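Local coordinates for protein mRNA-capping enzyme subunit alpha (Saccharomyces cerevisiae, PDB 3KYH) that transfers GMP from GTP to the 5'-diphosphate end of nascent mRNA through a covalent lysine-GMP intermediate, the second step of cap formation, at residues Asp66-Asp74 with Lys204-Val215. Numbering follows the deposited sequence.
Sequences DYYVCEKTD and KHMDFSYQLVKV
Bends at chi2 (92°) and chi3 (-47°) fold Met-206 over the ring of Tyr-68. Met-206 CG sits over the ring centre, 3.8 Å from the Tyr-68 centroid, as a CH-pi contact. SD lies obliquely to the same ring in a Met-aromatic contact, and the CE methyl runs on to Cys-70 SG. At the ring's edge, Tyr-68 CE2 meets Phe-208 CD2 at 3.6 Å; the two side chains lie alongside each other, pointing the same way, with planes at 33°. On the other side of the strand, Val-69 CG2 packs against Leu-212 CD2 (3.7 Å) and Val-215 CG2 from helix 212-219. Within the nucleotidyltransferase domain, the short, weakly paired strand 207-208 runs antiparallel along the edge of strand 67-73, which strand 229-233 flanks across from it and which carries the GMP-accepting Lys-72. Two backbone hydrogen bonds hold this edge: Ser-209 N to Tyr-67 O (2.8 Å) and Val-69 N to Asp-207 O (2.7 Å). Near the Lys-72 end of the strand, the extended Lys-204 chain passes Cys-70 SG and meets Thr-73 tip to tip, NZ bonding OG1 at 3.2 Å. Glu-71 OE2 accepts a hydrogen bond from His-224 and a weak, bent one from His-205 NE2.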
loop_
_atom_site.group_PDB
_atom_site.type_symbol
_atom_site.label_atom_id
_atom_site.label_comp_id
_atom_site.label_asym_id
_atom_site.label_seq_id
_atom_site.Cartn_x
_atom_site.Cartn_y
_atom_site.Cartn_z
ATOM N N ASP C 66 -39.787 -47.299 26.684
ATOM C CA ASP C 66 -40.941 -47.420 25.790
ATOM C C ASP C 66 -40.693 -46.382 24.690
ATOM O O ASP C 66 -40.640 -45.188 24.970
ATOM C CB ASP C 66 -42.253 -47.129 26.546
ATOM C CG ASP C 66 -42.330 -47.786 27.940
ATOM O OD1 ASP C 66 -43.377 -48.395 28.227
ATOM O OD2 ASP C 66 -41.403 -47.658 28.780
ATOM N N TYR C 67 -40.520 -46.843 23.450
ATOM C CA TYR C 67 -39.949 -46.032 22.362
ATOM C C TYR C 67 -40.803 -45.859 21.106
ATOM O O TYR C 67 -41.739 -46.618 20.866
ATOM C CB TYR C 67 -38.606 -46.623 21.944
ATOM C CG TYR C 67 -37.374 -45.879 22.420
ATOM C CD1 TYR C 67 -36.724 -46.241 23.613
ATOM C CD2 TYR C 67 -36.809 -44.869 21.628
ATOM C CE1 TYR C 67 -35.552 -45.599 24.013
ATOM C CE2 TYR C 67 -35.662 -44.184 22.034
ATOM C CZ TYR C 67 -35.038 -44.561 23.224
ATOM O OH TYR C 67 -33.895 -43.897 23.617
ATOM N N TYR C 68 -40.435 -44.852 20.312
ATOM C CA TYR C 68 -41.104 -44.441 19.082
ATOM C C TYR C 68 -40.230 -44.599 17.840
ATOM O O TYR C 68 -38.984 -44.514 17.901
ATOM C CB TYR C 68 -41.466 -42.955 19.155
ATOM C CG TYR C 68 -42.742 -42.562 19.896
ATOM C CD1 TYR C 68 -42.844 -41.305 20.517
ATOM C CD2 TYR C 68 -43.858 -43.415 19.947
ATOM C CE1 TYR C 68 -44.006 -40.906 21.158
ATOM C CE2 TYR C 68 -45.027 -43.027 20.615
ATOM C CZ TYR C 68 -45.091 -41.770 21.205
ATOM O OH TYR C 68 -46.243 -41.387 21.849
ATOM N N VAL C 69 -40.908 -44.784 16.708
ATOM C CA VAL C 69 -40.280 -44.692 15.393
ATOM C C VAL C 69 -41.128 -44.081 14.300
ATOM O O VAL C 69 -42.290 -44.466 14.079
ATOM C CB VAL C 69 -39.761 -46.028 14.843
ATOM C CG1 VAL C 69 -38.357 -46.285 15.334
ATOM C CG2 VAL C 69 -40.732 -47.187 15.151
ATOM N N CYS C 70 -40.490 -43.142 13.607
ATOM C CA CYS C 70 -40.936 -42.670 12.303
ATOM C C CYS C 70 -39.666 -42.646 11.463
ATOM O O CYS C 70 -38.564 -42.735 12.028
ATOM C CB CYS C 70 -41.552 -41.279 12.419
ATOM S SG CYS C 70 -40.520 -40.060 13.300
ATOM N N GLU C 71 -39.838 -42.629 10.134
ATOM C CA GLU C 71 -38.778 -42.328 9.144
ATOM C C GLU C 71 -38.061 -40.973 9.319
ATOM O O GLU C 71 -38.681 -40.019 9.764
ATOM C CB GLU C 71 -39.411 -42.370 7.757
ATOM C CG GLU C 71 -40.725 -41.563 7.635
ATOM C CD GLU C 71 -40.538 -40.140 7.092
ATOM O OE1 GLU C 71 -39.392 -39.643 6.974
ATOM O OE2 GLU C 71 -41.558 -39.505 6.757
ATOM N N LYS C 72 -36.777 -40.879 8.973
ATOM C CA LYS C 72 -36.046 -39.584 8.977
ATOM C C LYS C 72 -36.351 -38.773 7.697
ATOM O O LYS C 72 -35.724 -39.026 6.645
ATOM C CB LYS C 72 -34.508 -39.772 9.150
ATOM C CG LYS C 72 -33.714 -38.462 9.128
ATOM C CD LYS C 72 -32.160 -38.550 9.242
ATOM C CE LYS C 72 -31.427 -37.455 8.370
ATOM N NZ LYS C 72 -30.148 -36.916 8.916
ATOM N N THR C 73 -37.292 -37.821 7.773
ATOM C CA THR C 73 -37.569 -36.907 6.653
ATOM C C THR C 73 -36.336 -36.087 6.283
ATOM O O THR C 73 -35.685 -35.527 7.174
ATOM C CB THR C 73 -38.689 -35.912 6.957
ATOM O OG1 THR C 73 -38.548 -35.412 8.292
ATOM C CG2 THR C 73 -40.049 -36.558 6.808
ATOM N N ASP C 74 -36.008 -36.042 4.990
ATOM C CA ASP C 74 -34.833 -35.302 4.489
ATOM C C ASP C 74 -35.208 -33.932 3.901
ATOM O O ASP C 74 -35.037 -33.642 2.693
ATOM C CB ASP C 74 -33.987 -36.147 3.517
ATOM C CG ASP C 74 -32.620 -35.517 3.212
ATOM O OD1 ASP C 74 -32.559 -34.508 2.463
ATOM O OD2 ASP C 74 -31.585 -36.058 3.672
ATOM N N LYS C 204 -46.417 -35.183 12.369
ATOM C CA LYS C 204 -45.546 -36.318 12.030
ATOM C C LYS C 204 -46.239 -37.603 12.478
ATOM O O LYS C 204 -46.611 -37.780 13.653
ATOM C CB LYS C 204 -44.096 -36.210 12.553
ATOM C CG LYS C 204 -43.068 -36.962 11.680
ATOM C CD LYS C 204 -41.640 -36.406 11.822
ATOM C CE LYS C 204 -40.586 -37.126 10.934
ATOM N NZ LYS C 204 -39.139 -36.704 11.174
ATOM N N HIS C 205 -46.500 -38.420 11.466
ATOM C CA HIS C 205 -47.175 -39.709 11.568
ATOM C C HIS C 205 -46.558 -40.751 12.551
ATOM O O HIS C 205 -46.009 -41.771 12.102
ATOM C CB HIS C 205 -47.243 -40.264 10.141
ATOM C CG HIS C 205 -45.944 -40.166 9.387
ATOM N ND1 HIS C 205 -45.898 -40.070 8.008
ATOM C CD2 HIS C 205 -44.653 -40.136 9.811
ATOM C CE1 HIS C 205 -44.636 -40.010 7.616
ATOM N NE2 HIS C 205 -43.862 -40.052 8.691
ATOM N N MET C 206 -46.709 -40.548 13.867
ATOM C CA MET C 206 -46.014 -41.388 14.847
ATOM C C MET C 206 -46.448 -42.856 14.927
ATOM O O MET C 206 -47.631 -43.160 14.742
ATOM C CB MET C 206 -46.039 -40.759 16.244
ATOM C CG MET C 206 -44.749 -41.004 17.073
ATOM S SD MET C 206 -43.410 -39.763 16.982
ATOM C CE MET C 206 -43.260 -39.472 15.190
ATOM N N ASP C 207 -45.463 -43.734 15.167
ATOM C CA ASP C 207 -45.627 -45.187 15.415
ATOM C C ASP C 207 -44.656 -45.675 16.500
ATOM O O ASP C 207 -43.555 -45.152 16.606
ATOM C CB ASP C 207 -45.379 -45.988 14.129
ATOM C CG ASP C 207 -46.671 -46.473 13.448
ATOM O OD1 ASP C 207 -47.716 -46.620 14.127
ATOM O OD2 ASP C 207 -46.614 -46.776 12.231
ATOM N N PHE C 208 -45.057 -46.655 17.310
ATOM C CA PHE C 208 -44.199 -47.157 18.404
ATOM C C PHE C 208 -43.122 -48.092 17.862
ATOM O O PHE C 208 -43.290 -48.652 16.780
ATOM C CB PHE C 208 -44.970 -47.956 19.475
ATOM C CG PHE C 208 -46.288 -47.365 19.891
ATOM C CD1 PHE C 208 -47.481 -47.812 19.308
ATOM C CD2 PHE C 208 -46.350 -46.415 20.908
ATOM C CE1 PHE C 208 -48.709 -47.289 19.696
ATOM C CE2 PHE C 208 -47.576 -45.869 21.302
ATOM C CZ PHE C 208 -48.759 -46.317 20.700
ATOM N N SER C 209 -42.064 -48.284 18.657
ATOM C CA SER C 209 -40.984 -49.270 18.453
ATOM C C SER C 209 -41.366 -50.596 17.802
ATOM O O SER C 209 -40.836 -50.919 16.754
ATOM C CB SER C 209 -40.274 -49.578 19.787
ATOM O OG SER C 209 -41.039 -50.457 20.616
ATOM N N TYR C 210 -42.293 -51.329 18.414
ATOM C CA TYR C 210 -42.591 -52.715 18.061
ATOM C C TYR C 210 -43.216 -52.916 16.670
ATOM O O TYR C 210 -43.800 -53.974 16.376
ATOM C CB TYR C 210 -43.417 -53.394 19.176
ATOM C CG TYR C 210 -44.881 -53.005 19.225
ATOM C CD1 TYR C 210 -45.768 -53.450 18.246
ATOM C CD2 TYR C 210 -45.399 -52.236 20.278
ATOM C CE1 TYR C 210 -47.116 -53.107 18.266
ATOM C CE2 TYR C 210 -46.760 -51.884 20.310
ATOM C CZ TYR C 210 -47.606 -52.332 19.288
ATOM O OH TYR C 210 -48.954 -52.036 19.236
ATOM N N GLN C 211 -43.054 -51.910 15.814
ATOM C CA GLN C 211 -43.667 -51.870 14.491
ATOM C C GLN C 211 -42.682 -51.664 13.327
ATOM O O GLN C 211 -43.114 -51.490 12.197
ATOM C CB GLN C 211 -44.766 -50.800 14.477
ATOM C CG GLN C 211 -45.975 -51.137 15.356
ATOM C CD GLN C 211 -46.815 -49.917 15.722
ATOM O OE1 GLN C 211 -47.973 -49.787 15.306
ATOM N NE2 GLN C 211 -46.231 -49.013 16.502
ATOM N N LEU C 212 -41.374 -51.720 13.582
ATOM C CA LEU C 212 -40.351 -51.573 12.535
ATOM C C LEU C 212 -40.738 -52.289 11.240
ATOM O O LEU C 212 -40.569 -51.729 10.150
ATOM C CB LEU C 212 -38.977 -52.052 13.026
ATOM C CG LEU C 212 -38.503 -51.486 14.359
ATOM C CD1 LEU C 212 -37.147 -52.031 14.797
ATOM C CD2 LEU C 212 -38.510 -49.959 14.307
ATOM N N VAL C 213 -41.254 -53.515 11.400
ATOM C CA VAL C 213 -41.862 -54.330 10.335
ATOM C C VAL C 213 -42.837 -53.501 9.507
ATOM O O VAL C 213 -42.602 -53.297 8.307
ATOM C CB VAL C 213 -42.606 -55.599 10.863
ATOM C CG1 VAL C 213 -41.743 -56.858 10.733
ATOM C CG2 VAL C 213 -43.154 -55.398 12.285
ATOM N N LYS C 214 -43.897 -53.015 10.161
ATOM C CA LYS C 214 -44.843 -52.064 9.570
ATOM C C LYS C 214 -44.134 -50.796 9.029
ATOM O O LYS C 214 -44.566 -50.239 8.007
ATOM C CB LYS C 214 -45.982 -51.698 10.560
ATOM C CG LYS C 214 -46.834 -52.847 11.185
ATOM C CD LYS C 214 -47.934 -53.423 10.268
ATOM C CE LYS C 214 -47.427 -54.554 9.340
ATOM N NZ LYS C 214 -48.485 -55.166 8.471
ATOM N N VAL C 215 -43.026 -50.391 9.667
ATOM C CA VAL C 215 -42.298 -49.172 9.289
ATOM C C VAL C 215 -41.548 -49.336 7.970
ATOM O O VAL C 215 -42.048 -48.878 6.954
ATOM C CB VAL C 215 -41.388 -48.596 10.407
ATOM C CG1 VAL C 215 -40.843 -47.233 10.008
ATOM C CG2 VAL C 215 -42.165 -48.418 11.692
#